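Local coordinates for BREX protein BrxA (Magnetospirillum magneticum, PDB 3BHW) that probably forms part of a type 1 BREX system, which protects the bacterium from double-stranded DNA phages by blocking replication of phage DNA, at residues 10-15 against 148-153; 94-99 against 191-196; 111-116 against 170-175; 118-123 against 153-158. All coordinates share one frame; numbering follows the deposited sequence.

Contact 1 (10-15 against 148-153); sequences ADIGGG and NKLADC
The carbonyl oxygen Gly15 O meets two groups. It accepts a hydrogen bond from Arg66 NH2 on helix 57-67, and Cys153 SG lies 3.3 Å from Gly15 O. This marks the place where a short 3-10 turn near the N terminus of the all-helical chain leans on helix 145-161. The turn is tied by i to i+3 backbone bonds, one of them Gly13 N to Ala10 O at 2.9 Å. It brings its backbone, more than its side chains, up to the helix. Cys153 points its CB at the turn. With chi1 at -179°, SG extends away from its own backbone N and keeps to that direction. From there SG also comes to 3.4 Å from Ile12 O, so two carbonyl oxygens of residues 10-15, Ile12 O and Gly15 O, lie near one sulfur.

One helical turn earlier, Leu150 reaches across with its CD1 methyl. Its CB sets off along the side of the contact. The first torsion (chi1 -172°) then swings CG and CD1 toward the 3-10 turn. CD1 settles 3.6 Å from Gly13 CA, a close approach to main chain that carries no side chain. The CA atoms of Gly13 and Leu150 are 4.3 Å apart. Ile12 touches Leu150 CD1 with its CG2 branch, but a second conformer of Ile12 is deposited, so this side-chain contact is less certain. Beyond the contact Leu150 also packs on Trp125 of helix 122-135. At the start of the turn, Ala10 O lies 4.1 Å from Leu150 CD1.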
loop_
_atom_site.group_PDB
_atom_site.type_symbol
_atom_site.label_atom_id
_atom_site.label_comp_id
_atom_site.label_asym_id
_atom_site.label_seq_id
_atom_site.Cartn_x
_atom_site.Cartn_y
_atom_site.Cartn_z
ATOM N N ALA A 10 12.170 4.681 -0.240
ATOM C CA ALA A 10 11.519 4.781 -1.519
ATOM C C ALA A 10 10.967 3.440 -2.032
ATOM O O ALA A 10 10.429 3.407 -3.132
ATOM C CB ALA A 10 12.472 5.384 -2.538
ATOM N N ASP A 11 11.072 2.359 -1.248
ATOM C CA ASP A 11 10.658 1.032 -1.748
ATOM C C ASP A 11 9.222 1.043 -2.329
ATOM O O ASP A 11 8.951 0.398 -3.349
ATOM C CB ASP A 11 10.779 -0.045 -0.671
ATOM C CG ASP A 11 12.226 -0.344 -0.288
ATOM O OD1 ASP A 11 13.147 -0.180 -1.122
ATOM O OD2 ASP A 11 12.447 -0.794 0.847
ATOM N N ILE A 12 8.342 1.811 -1.689
ATOM C CA ILE A 12 6.938 1.910 -2.085
ATOM C C ILE A 12 6.756 2.271 -3.570
ATOM O O ILE A 12 5.763 1.875 -4.192
ATOM C CB ILE A 12 6.181 2.865 -1.119
ATOM C CG1 ILE A 12 4.655 2.700 -1.204
ATOM C CG2 ILE A 12 6.648 4.331 -1.284
ATOM C CD1 ILE A 12 3.939 3.836 -1.907
ATOM N N GLY A 13 7.734 2.978 -4.139
ATOM C CA GLY A 13 7.681 3.422 -5.528
ATOM C C GLY A 13 7.814 2.330 -6.570
ATOM O O GLY A 13 7.583 2.576 -7.765
ATOM N N GLY A 14 8.200 1.139 -6.134
ATOM C CA GLY A 14 8.362 0.014 -7.065
ATOM C C GLY A 14 7.074 -0.461 -7.723
ATOM O O GLY A 14 7.097 -1.113 -8.792
ATOM N N GLY A 15 5.939 -0.148 -7.101
ATOM C CA GLY A 15 4.648 -0.479 -7.699
ATOM C C GLY A 15 3.445 -0.183 -6.818
ATOM O O GLY A 15 3.559 -0.083 -5.573
ATOM N N ASN A 148 9.817 11.018 -9.524
ATOM C CA ASN A 148 8.610 11.134 -10.335
ATOM C C ASN A 148 7.785 9.858 -10.377
ATOM O O ASN A 148 6.541 9.903 -10.347
ATOM C CB ASN A 148 8.958 11.598 -11.742
ATOM C CG ASN A 148 9.363 13.046 -11.770
ATOM O OD1 ASN A 148 8.520 13.934 -11.650
ATOM N ND2 ASN A 148 10.662 13.299 -11.905
ATOM N N LYS A 149 8.477 8.725 -10.444
ATOM C CA LYS A 149 7.812 7.434 -10.478
ATOM C C LYS A 149 7.183 7.204 -9.116
ATOM O O LYS A 149 6.068 6.692 -9.040
ATOM C CB LYS A 149 8.772 6.306 -10.889
ATOM C CG LYS A 149 9.163 6.404 -12.332
ATOM C CD LYS A 149 9.814 5.133 -12.836
ATOM C CE LYS A 149 9.477 4.928 -14.309
ATOM N NZ LYS A 149 10.283 3.826 -14.868
ATOM N N LEU A 150 7.901 7.626 -8.069
ATOM C CA LEU A 150 7.434 7.591 -6.674
ATOM C C LEU A 150 6.100 8.313 -6.432
ATOM O O LEU A 150 5.177 7.744 -5.844
ATOM C CB LEU A 150 8.516 8.177 -5.753
ATOM C CG LEU A 150 8.290 8.057 -4.253
ATOM C CD1 LEU A 150 8.013 6.612 -3.851
ATOM C CD2 LEU A 150 9.482 8.615 -3.493
ATOM N N ALA A 151 6.017 9.560 -6.878
ATOM C CA ALA A 151 4.808 10.382 -6.729
ATOM C C ALA A 151 3.654 9.770 -7.487
ATOM O O ALA A 151 2.535 9.709 -6.972
ATOM C CB ALA A 151 5.067 11.790 -7.256
ATOM N N ASP A 152 3.938 9.331 -8.714
ATOM C CA ASP A 152 2.966 8.681 -9.581
ATOM C C ASP A 152 2.388 7.441 -8.898
ATOM O O ASP A 152 1.171 7.214 -8.942
ATOM C CB ASP A 152 3.579 8.289 -10.926
ATOM C CG ASP A 152 3.672 9.470 -11.912
ATOM O OD1 ASP A 152 3.294 10.601 -11.539
ATOM O OD2 ASP A 152 4.121 9.245 -13.067
ATOM N N CYS A 153 3.261 6.678 -8.246
ATOM C CA CYS A 153 2.834 5.445 -7.598
ATOM C C CYS A 153 1.968 5.740 -6.398
ATOM O O CYS A 153 0.972 5.111 -6.202
ATOM C CB CYS A 153 4.022 4.591 -7.201
ATOM S SG CYS A 153 3.524 3.064 -6.422
#

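Contact 2 (94-99 against 191-196); sequences AIKHST and QYVIRC
Ile95 puts its CG2 methyl into a hollow on helix 191-197. This is helix-to-helix packing at the C-terminal end of helix 83-97. The hollow is lined by Tyr192, Val193 and Cys196. CG2 comes nearest to Cys196 CB, at 3.7 Å, with Val193 CA and Tyr192 CE2 a little farther off. The branch reaches in because CG2, and not CG1, takes the place trans to the backbone N of Ile95.

Val193 supplies a bump in the other direction. Its CG2 methyl rests against the base of Lys96, 3.5 Å from Lys96 CB. The two side chains cross at about a right angle. The rest of Lys96 runs on, extended, and its NZ leaves the contact for a salt bridge with Glu190 and a hydrogen bond to Thr69 O.

Tyr192 closes the other flank. Its chi1 of 177° carries the ring across to the junction between helices 83-97 and 99-112. Ile95 O lies at the ring edge, near its plane. Cys196 SG sits 3.7 Å above one face of the Tyr192 ring, offset toward the rim. Ser98 is the N-cap of helix 99-112, its OG bonded to Leu101 N. Tyr192 OH is hydrogen-bonded to Asp103 OD1 of that helix, and Thr99 CG2 packs 3.6 Å from Tyr192 OH.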
loop_
_atom_site.group_PDB
_atom_site.type_symbol
_atom_site.label_atom_id
_atom_site.label_comp_id
_atom_site.label_asym_id
_atom_site.label_seq_id
_atom_site.Cartn_x
_atom_site.Cartn_y
_atom_site.Cartn_z
ATOM N N ALA A 94 0.171 -2.330 2.357
ATOM C CA ALA A 94 1.098 -1.318 1.773
ATOM C C ALA A 94 1.419 -0.254 2.811
ATOM O O ALA A 94 2.581 0.203 2.921
ATOM C CB ALA A 94 0.546 -0.727 0.549
ATOM N N ILE A 95 0.443 0.129 3.581
ATOM C CA ILE A 95 0.672 1.066 4.692
ATOM C C ILE A 95 1.630 0.519 5.739
ATOM O O ILE A 95 2.639 1.176 6.105
ATOM C CB ILE A 95 -0.632 1.528 5.325
ATOM C CG1 ILE A 95 -1.390 2.360 4.282
ATOM C CG2 ILE A 95 -0.353 2.369 6.607
ATOM C CD1 ILE A 95 -2.872 2.485 4.578
ATOM N N LYS A 96 1.349 -0.682 6.240
ATOM C CA LYS A 96 2.255 -1.310 7.196
ATOM C C LYS A 96 3.731 -1.365 6.725
ATOM O O LYS A 96 4.638 -1.161 7.515
ATOM C CB LYS A 96 1.758 -2.700 7.583
ATOM C CG LYS A 96 2.494 -3.194 8.823
ATOM C CD LYS A 96 1.764 -4.304 9.487
ATOM C CE LYS A 96 2.640 -4.940 10.567
ATOM N NZ LYS A 96 2.099 -6.236 11.088
ATOM N N HIS A 97 3.933 -1.657 5.438
ATOM C CA HIS A 97 5.258 -1.816 4.843
ATOM C C HIS A 97 5.943 -0.462 4.626
ATOM O O HIS A 97 7.182 -0.363 4.563
ATOM C CB HIS A 97 5.079 -2.572 3.507
ATOM C CG HIS A 97 6.328 -2.702 2.709
ATOM N ND1 HIS A 97 6.664 -1.787 1.733
ATOM C CD2 HIS A 97 7.285 -3.656 2.683
ATOM C CE1 HIS A 97 7.809 -2.146 1.180
ATOM N NE2 HIS A 97 8.211 -3.270 1.743
ATOM N N SER A 98 5.153 0.592 4.479
ATOM C CA SER A 98 5.696 1.919 4.119
ATOM C C SER A 98 5.313 3.111 5.024
ATOM O O SER A 98 4.251 3.673 4.894
ATOM C CB SER A 98 5.396 2.259 2.674
ATOM O OG SER A 98 5.758 3.605 2.351
ATOM N N THR A 99 6.217 3.516 5.919
ATOM C CA THR A 99 6.010 4.733 6.712
ATOM C C THR A 99 5.847 5.959 5.811
ATOM O O THR A 99 5.178 6.903 6.184
ATOM C CB THR A 99 7.155 4.876 7.763
ATOM O OG1 THR A 99 7.190 3.666 8.549
ATOM C CG2 THR A 99 6.913 6.063 8.683
ATOM N N GLN A 191 -2.205 -0.761 15.337
ATOM C CA GLN A 191 -2.441 0.632 15.678
ATOM C C GLN A 191 -2.091 1.583 14.549
ATOM O O GLN A 191 -2.875 2.489 14.195
ATOM C CB GLN A 191 -1.698 1.096 16.956
ATOM C CG GLN A 191 -1.581 0.026 18.098
ATOM C CD GLN A 191 -2.870 -0.606 18.571
ATOM O OE1 GLN A 191 -3.956 0.016 18.550
ATOM N NE2 GLN A 191 -2.766 -1.842 19.085
ATOM N N TYR A 192 -0.911 1.382 13.985
ATOM C CA TYR A 192 -0.418 2.369 13.032
ATOM C C TYR A 192 -1.214 2.293 11.768
ATOM O O TYR A 192 -1.631 3.339 11.249
ATOM C CB TYR A 192 1.069 2.162 12.745
ATOM C CG TYR A 192 1.672 3.102 11.698
ATOM C CD1 TYR A 192 2.008 4.402 12.062
ATOM C CD2 TYR A 192 1.943 2.665 10.379
ATOM C CE1 TYR A 192 2.599 5.300 11.113
ATOM C CE2 TYR A 192 2.484 3.549 9.421
ATOM C CZ TYR A 192 2.808 4.859 9.806
ATOM O OH TYR A 192 3.370 5.713 8.850
ATOM N N VAL A 193 -1.419 1.076 11.240
ATOM C CA VAL A 193 -2.261 0.950 10.010
ATOM C C VAL A 193 -3.683 1.517 10.235
ATOM O O VAL A 193 -4.198 2.288 9.412
ATOM C CB VAL A 193 -2.232 -0.461 9.492
ATOM C CG1 VAL A 193 -3.116 -0.587 8.270
ATOM C CG2 VAL A 193 -0.746 -0.890 9.258
ATOM N N ILE A 194 -4.237 1.214 11.396
ATOM C CA ILE A 194 -5.568 1.691 11.734
ATOM C C ILE A 194 -5.674 3.197 11.604
ATOM O O ILE A 194 -6.616 3.701 10.995
ATOM C CB ILE A 194 -6.031 1.186 13.091
ATOM C CG1 ILE A 194 -6.250 -0.349 13.024
ATOM C CG2 ILE A 194 -7.290 1.961 13.589
ATOM C CD1 ILE A 194 -6.452 -1.086 14.352
ATOM N N ARG A 195 -4.725 3.895 12.219
ATOM C CA ARG A 195 -4.690 5.357 12.229
ATOM C C ARG A 195 -4.576 5.962 10.830
ATOM O O ARG A 195 -5.153 7.026 10.549
ATOM C CB ARG A 195 -3.505 5.821 13.094
ATOM C CG ARG A 195 -3.566 7.222 13.521
ATOM C CD ARG A 195 -2.101 7.735 13.849
ATOM N NE ARG A 195 -2.110 9.114 14.308
ATOM C CZ ARG A 195 -2.602 9.482 15.482
ATOM N NH1 ARG A 195 -3.108 8.554 16.290
ATOM N NH2 ARG A 195 -2.569 10.764 15.861
ATOM N N CYS A 196 -3.809 5.293 9.960
ATOM C CA CYS A 196 -3.503 5.809 8.611
ATOM C C CYS A 196 -4.521 5.429 7.552
ATOM O O CYS A 196 -4.719 6.169 6.606
ATOM C CB CYS A 196 -2.138 5.276 8.150
ATOM S SG CYS A 196 -0.707 5.806 9.188
#

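Contact 3 (111-116 against 170-175); sequences DQFRMF and YRLKSV
Phe113 pushes its ring against the extended backbone of residues 172-174. It sits on the type I beta turn from Gln112 to Met115, just past the end of helix 99-112. Its CB leaves along the side of the contact. A chi1 of -85° then swings CG away from the residue's own carbonyl, and this turns the far end of the ring toward the other segment. At one rim atom beside CZ, CE2 touches the Leu172 CD1 methyl at 3.9 Å. At the other, CE1 lies 3.7 Å from Ser174 N. The tip atom CZ goes deepest. It approaches Lys173 O to 3.4 Å, and that oxygen lies at the ring edge, near its plane. The Lys173 carbonyl carbon is also in the plane at the edge. The ring therefore meets the carbonyl group of Lys173 with its rim.

Leu172 answers from the extended chain. Its CB packs 3.7 Å from Phe113 CZ. Leu172 CD1 reaches further and touches Gln112 CB at 3.8 Å. The amide of Gln112 turns elsewhere, and its NE2 bonds to Asp119 O.

The contact is at the surface, and its centre lies about 19 Å from the centre of the chain. Ser200, the last modelled residue, touches both Phe113 and Ser174. Backbone bonds join Tyr170 with Leu120 and Leu172 with Pro118, running antiparallel. The loop between helices 145-161 and 179-187 is thus laid beside the one between helices 99-112 and 122-135.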
loop_
_atom_site.group_PDB
_atom_site.type_symbol
_atom_site.label_atom_id
_atom_site.label_comp_id
_atom_site.label_asym_id
_atom_site.label_seq_id
_atom_site.Cartn_x
_atom_site.Cartn_y
_atom_site.Cartn_z
ATOM N N ASP A 111 -5.723 15.774 7.245
ATOM C CA ASP A 111 -6.080 17.172 7.503
ATOM C C ASP A 111 -6.753 17.846 6.317
ATOM O O ASP A 111 -7.509 18.797 6.486
ATOM C CB ASP A 111 -4.865 17.992 7.956
ATOM C CG ASP A 111 -5.233 19.034 9.031
ATOM O OD1 ASP A 111 -6.004 18.704 9.946
ATOM O OD2 ASP A 111 -4.764 20.163 8.963
ATOM N N GLN A 112 -6.488 17.374 5.110
ATOM C CA GLN A 112 -7.172 17.907 3.921
ATOM C C GLN A 112 -8.672 17.685 3.998
ATOM O O GLN A 112 -9.416 18.481 3.481
ATOM C CB GLN A 112 -6.653 17.286 2.611
ATOM C CG GLN A 112 -5.289 17.758 2.211
ATOM C CD GLN A 112 -5.226 19.279 2.045
ATOM O OE1 GLN A 112 -4.963 20.012 3.014
ATOM N NE2 GLN A 112 -5.504 19.755 0.850
ATOM N N PHE A 113 -9.103 16.581 4.588
ATOM C CA PHE A 113 -10.532 16.271 4.695
ATOM C C PHE A 113 -11.227 17.259 5.635
ATOM O O PHE A 113 -12.434 17.147 5.910
ATOM C CB PHE A 113 -10.754 14.824 5.133
ATOM C CG PHE A 113 -10.730 13.828 3.990
ATOM C CD1 PHE A 113 -11.855 13.651 3.208
ATOM C CD2 PHE A 113 -9.583 13.092 3.686
ATOM C CE1 PHE A 113 -11.885 12.780 2.163
ATOM C CE2 PHE A 113 -9.602 12.183 2.641
ATOM C CZ PHE A 113 -10.755 12.025 1.866
ATOM N N ARG A 114 -10.465 18.224 6.145
ATOM C CA ARG A 114 -11.121 19.293 6.844
ATOM C C ARG A 114 -11.609 20.401 5.915
ATOM O O ARG A 114 -12.517 21.120 6.258
ATOM C CB ARG A 114 -10.296 19.832 7.966
ATOM C CG ARG A 114 -11.208 20.207 9.063
ATOM C CD ARG A 114 -10.406 20.642 10.210
ATOM N NE ARG A 114 -11.142 21.650 10.920
ATOM C CZ ARG A 114 -10.667 22.279 11.975
ATOM N NH1 ARG A 114 -11.391 23.180 12.586
ATOM N NH2 ARG A 114 -9.411 22.041 12.389
ATOM N N MET A 115 -10.978 20.559 4.761
ATOM C CA MET A 115 -11.469 21.551 3.788
ATOM C C MET A 115 -12.894 21.251 3.361
ATOM O O MET A 115 -13.420 20.137 3.571
ATOM C CB MET A 115 -10.639 21.482 2.499
ATOM C CG MET A 115 -9.270 22.092 2.456
ATOM S SD MET A 115 -8.554 21.306 0.991
ATOM C CE MET A 115 -9.115 22.329 -0.324
ATOM N N PHE A 116 -13.527 22.241 2.745
ATOM C CA PHE A 116 -14.708 22.036 1.916
ATOM C C PHE A 116 -14.204 21.608 0.543
ATOM O O PHE A 116 -13.349 22.298 -0.004
ATOM C CB PHE A 116 -15.478 23.354 1.807
ATOM C CG PHE A 116 -16.579 23.351 0.767
ATOM C CD1 PHE A 116 -17.697 22.534 0.908
ATOM C CD2 PHE A 116 -16.508 24.201 -0.332
ATOM C CE1 PHE A 116 -18.716 22.548 -0.041
ATOM C CE2 PHE A 116 -17.521 24.228 -1.279
ATOM C CZ PHE A 116 -18.629 23.396 -1.136
ATOM N N TYR A 170 -7.663 16.269 -8.631
ATOM C CA TYR A 170 -7.148 15.655 -7.384
ATOM C C TYR A 170 -8.097 15.804 -6.194
ATOM O O TYR A 170 -7.654 15.897 -5.040
ATOM C CB TYR A 170 -5.743 16.126 -7.025
ATOM C CG TYR A 170 -4.700 15.708 -8.026
ATOM C CD1 TYR A 170 -4.503 14.366 -8.335
ATOM C CD2 TYR A 170 -3.912 16.654 -8.668
ATOM C CE1 TYR A 170 -3.552 13.976 -9.246
ATOM C CE2 TYR A 170 -2.959 16.270 -9.588
ATOM C CZ TYR A 170 -2.792 14.927 -9.874
ATOM O OH TYR A 170 -1.837 14.541 -10.784
ATOM N N ARG A 171 -9.398 15.833 -6.487
ATOM C CA ARG A 171 -10.417 15.869 -5.446
ATOM C C ARG A 171 -10.414 14.592 -4.621
ATOM O O ARG A 171 -10.318 13.481 -5.135
ATOM C CB ARG A 171 -11.812 16.202 -5.988
ATOM C CG ARG A 171 -12.047 17.716 -6.085
ATOM C CD ARG A 171 -13.355 18.166 -5.450
ATOM N NE ARG A 171 -13.390 17.767 -4.041
ATOM C CZ ARG A 171 -14.305 16.970 -3.491
ATOM N NH1 ARG A 171 -14.200 16.669 -2.210
ATOM N NH2 ARG A 171 -15.329 16.496 -4.207
ATOM N N LEU A 172 -10.556 14.763 -3.325
ATOM C CA LEU A 172 -10.549 13.625 -2.429
ATOM C C LEU A 172 -11.973 13.243 -2.109
ATOM O O LEU A 172 -12.844 14.121 -2.045
ATOM C CB LEU A 172 -9.817 14.004 -1.145
ATOM C CG LEU A 172 -8.284 13.955 -1.103
ATOM C CD1 LEU A 172 -7.852 14.639 0.176
ATOM C CD2 LEU A 172 -7.771 12.509 -1.149
ATOM N N LYS A 173 -12.212 11.949 -1.907
ATOM C CA LYS A 173 -13.509 11.451 -1.463
ATOM C C LYS A 173 -13.287 10.519 -0.304
ATOM O O LYS A 173 -12.253 9.848 -0.213
ATOM C CB LYS A 173 -14.266 10.694 -2.574
ATOM C CG LYS A 173 -15.729 10.320 -2.207
ATOM C CD LYS A 173 -16.299 9.162 -3.097
ATOM C CE LYS A 173 -17.859 9.060 -3.106
ATOM N NZ LYS A 173 -18.530 8.148 -2.060
ATOM N N SER A 174 -14.271 10.461 0.584
ATOM C CA SER A 174 -14.178 9.561 1.701
ATOM C C SER A 174 -14.395 8.152 1.170
ATOM O O SER A 174 -15.115 7.949 0.180
ATOM C CB SER A 174 -15.198 9.914 2.781
ATOM O OG SER A 174 -16.517 9.821 2.284
ATOM N N VAL A 175 -13.754 7.196 1.834
ATOM C CA VAL A 175 -13.866 5.792 1.488
ATOM C C VAL A 175 -14.032 5.015 2.787
ATOM O O VAL A 175 -13.253 5.194 3.729
ATOM C CB VAL A 175 -12.629 5.290 0.704
ATOM C CG1 VAL A 175 -12.577 5.917 -0.692
ATOM C CG2 VAL A 175 -11.338 5.562 1.471
#

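Contact 4 (118-123 against 153-158); sequences PDLPRK and CVYRIL
Tyr155 OH donates a hydrogen bond of 2.9 Å to Leu120 O. The oxygen lies in the plane of the tyrosine ring, at its edge. Seen from the carbonyl, the donor is well above the peptide plane, by 53°. Pro121 O is also close, 3.1 Å from Tyr155 OH. Two successive carbonyl oxygens of the loop before helix 122-135 thus lie near the hydroxyl, and the bond goes to Leu120 O.

Arg122 lies over one face of the ring. Its guanidinium is almost parallel to it, with planes 7° apart and centres 4.5 Å apart. The cation-pi contact is off-centre. The aliphatic part of Arg122 sits nearer the ring axis: CD is 3.9 Å from the centroid of the Tyr155 ring, a CH-pi contact. A bend at chi2 (-99°) lays CD and the guanidinium along the ring face, with the arginine running counter to the tyrosine. Nearby, Leu120 CD2 meets Leu158 CD1 at 3.6 Å.

A second shell holds on to the arginine. Asp152, one turn before Tyr155 on the same helix, makes a salt bridge to Arg122 NH1. Tyr170 OH is hydrogen-bonded to Arg122 NE, and the Tyr170 ring also meets that of Tyr155. These polar links probably help hold the guanidinium flat on the ring.

The site is buried between the entry to helix 122-135 and the middle of helix 145-161. Leu120 also packs on Phe104 and Val109 of helix 99-112. Trp125 of helix 122-135 touches Tyr155, and Ile164, in the loop after helix 145-161, touches both Tyr155 and Leu158.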
loop_
_atom_site.group_PDB
_atom_site.type_symbol
_atom_site.label_atom_id
_atom_site.label_comp_id
_atom_site.label_asym_id
_atom_site.label_seq_id
_atom_site.Cartn_x
_atom_site.Cartn_y
_atom_site.Cartn_z
ATOM N N PRO A 118 -12.342 18.762 -0.238
ATOM C CA PRO A 118 -10.945 18.444 -0.048
ATOM C C PRO A 118 -10.288 18.064 -1.381
ATOM O O PRO A 118 -10.914 17.419 -2.245
ATOM C CB PRO A 118 -10.980 17.252 0.900
ATOM C CG PRO A 118 -12.305 17.275 1.556
ATOM C CD PRO A 118 -13.233 17.928 0.592
ATOM N N ASP A 119 -9.042 18.498 -1.543
ATOM C CA ASP A 119 -8.209 18.051 -2.644
ATOM C C ASP A 119 -6.811 17.673 -2.180
ATOM O O ASP A 119 -6.423 17.904 -1.001
ATOM C CB ASP A 119 -8.178 19.107 -3.762
ATOM C CG ASP A 119 -7.623 20.445 -3.320
ATOM O OD1 ASP A 119 -6.876 20.539 -2.338
ATOM O OD2 ASP A 119 -7.914 21.441 -4.020
ATOM N N LEU A 120 -6.047 17.092 -3.107
ATOM C CA LEU A 120 -4.683 16.700 -2.792
ATOM C C LEU A 120 -3.790 16.979 -3.994
ATOM O O LEU A 120 -3.322 16.071 -4.645
ATOM C CB LEU A 120 -4.663 15.212 -2.407
ATOM C CG LEU A 120 -3.408 14.681 -1.697
ATOM C CD1 LEU A 120 -3.316 15.276 -0.288
ATOM C CD2 LEU A 120 -3.393 13.152 -1.629
ATOM N N PRO A 121 -3.580 18.262 -4.322
ATOM C CA PRO A 121 -2.741 18.548 -5.477
ATOM C C PRO A 121 -1.298 18.124 -5.235
ATOM O O PRO A 121 -0.884 18.022 -4.072
ATOM C CB PRO A 121 -2.878 20.071 -5.622
ATOM C CG PRO A 121 -3.227 20.544 -4.325
ATOM C CD PRO A 121 -4.111 19.495 -3.732
ATOM N N ARG A 122 -0.568 17.863 -6.323
ATOM C CA ARG A 122 0.823 17.389 -6.256
ATOM C C ARG A 122 1.793 18.232 -5.435
ATOM O O ARG A 122 2.685 17.681 -4.806
ATOM C CB ARG A 122 1.373 17.102 -7.648
ATOM C CG ARG A 122 0.616 15.999 -8.348
ATOM C CD ARG A 122 1.326 14.638 -8.255
ATOM N NE ARG A 122 0.692 13.652 -9.147
ATOM C CZ ARG A 122 1.339 12.647 -9.730
ATOM N NH1 ARG A 122 2.642 12.492 -9.526
ATOM N NH2 ARG A 122 0.692 11.800 -10.527
ATOM N N LYS A 123 1.621 19.558 -5.393
ATOM C CA LYS A 123 2.478 20.393 -4.522
ATOM C C LYS A 123 2.469 19.902 -3.060
ATOM O O LYS A 123 3.443 20.106 -2.338
ATOM C CB LYS A 123 2.078 21.872 -4.538
ATOM C CG LYS A 123 0.582 22.119 -4.306
ATOM C CD LYS A 123 0.289 23.186 -3.260
ATOM C CE LYS A 123 -0.031 24.529 -3.917
ATOM N NZ LYS A 123 1.158 25.407 -4.039
ATOM N N CYS A 153 3.261 6.678 -8.246
ATOM C CA CYS A 153 2.834 5.445 -7.598
ATOM C C CYS A 153 1.968 5.740 -6.398
ATOM O O CYS A 153 0.972 5.111 -6.202
ATOM C CB CYS A 153 4.022 4.591 -7.201
ATOM S SG CYS A 153 3.524 3.064 -6.422
ATOM N N VAL A 154 2.364 6.675 -5.552
ATOM C CA VAL A 154 1.517 7.043 -4.420
ATOM C C VAL A 154 0.130 7.503 -4.879
ATOM O O VAL A 154 -0.906 7.098 -4.305
ATOM C CB VAL A 154 2.222 8.061 -3.540
ATOM C CG1 VAL A 154 1.258 8.635 -2.532
ATOM C CG2 VAL A 154 3.346 7.361 -2.805
ATOM N N TYR A 155 0.065 8.365 -5.888
ATOM C CA TYR A 155 -1.260 8.812 -6.324
ATOM C C TYR A 155 -2.057 7.710 -6.988
ATOM O O TYR A 155 -3.300 7.667 -6.867
ATOM C CB TYR A 155 -1.132 10.019 -7.245
ATOM C CG TYR A 155 -0.942 11.325 -6.478
ATOM C CD1 TYR A 155 0.315 11.751 -5.993
ATOM C CD2 TYR A 155 -2.049 12.146 -6.236
ATOM C CE1 TYR A 155 0.437 12.980 -5.289
ATOM C CE2 TYR A 155 -1.935 13.339 -5.531
ATOM C CZ TYR A 155 -0.696 13.754 -5.062
ATOM O OH TYR A 155 -0.671 14.954 -4.370
ATOM N N ARG A 156 -1.383 6.785 -7.682
ATOM C CA ARG A 156 -2.074 5.646 -8.286
ATOM C C ARG A 156 -2.720 4.763 -7.176
ATOM O O ARG A 156 -3.890 4.320 -7.287
ATOM C CB ARG A 156 -1.096 4.799 -9.116
ATOM C CG ARG A 156 -1.719 3.765 -9.953
ATOM C CD ARG A 156 -0.824 3.384 -11.149
ATOM N NE ARG A 156 0.380 2.677 -10.738
ATOM C CZ ARG A 156 1.606 3.202 -10.697
ATOM N NH1 ARG A 156 2.607 2.449 -10.286
ATOM N NH2 ARG A 156 1.838 4.468 -11.040
ATOM N N ILE A 157 -1.987 4.526 -6.087
ATOM C CA ILE A 157 -2.521 3.789 -4.943
ATOM C C ILE A 157 -3.795 4.448 -4.436
ATOM O O ILE A 157 -4.777 3.774 -4.144
ATOM C CB ILE A 157 -1.478 3.727 -3.804
ATOM C CG1 ILE A 157 -0.449 2.667 -4.134
ATOM C CG2 ILE A 157 -2.126 3.221 -2.540
ATOM C CD1 ILE A 157 0.787 2.730 -3.282
ATOM N N LEU A 158 -3.762 5.766 -4.350
ATOM C CA LEU A 158 -4.888 6.508 -3.821
ATOM C C LEU A 158 -6.058 6.468 -4.784
ATOM O O LEU A 158 -7.208 6.446 -4.344
ATOM C CB LEU A 158 -4.460 7.930 -3.489
ATOM C CG LEU A 158 -3.439 8.077 -2.342
ATOM C CD1 LEU A 158 -3.255 9.538 -2.119
ATOM C CD2 LEU A 158 -3.835 7.382 -1.017
#

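How the contacts relate
From the N terminus, contact 1 closes the longest loop, from the 3-10 turn at 10-15 to helix 145-161. Contact 2 opens within that loop and closes near the C terminus, so the two cross. Contacts 3 and 4 also open inside the loop of contact 1. Contact 3 closes after it, and contact 4 at its very end and just beyond, so both cross it. Contact 4 falls within the span of contact 3, and contact 3 within that of contact 2. Contacts 1 and 4 share Cys153 and use successive parts of helix 145-161. Ile12 beside Ser98 links contacts 1 and 2. Gln112 and Tyr170 join contact 3 to contact 4. Together they bind the N-terminal turn, the central helices and the C-terminal helix.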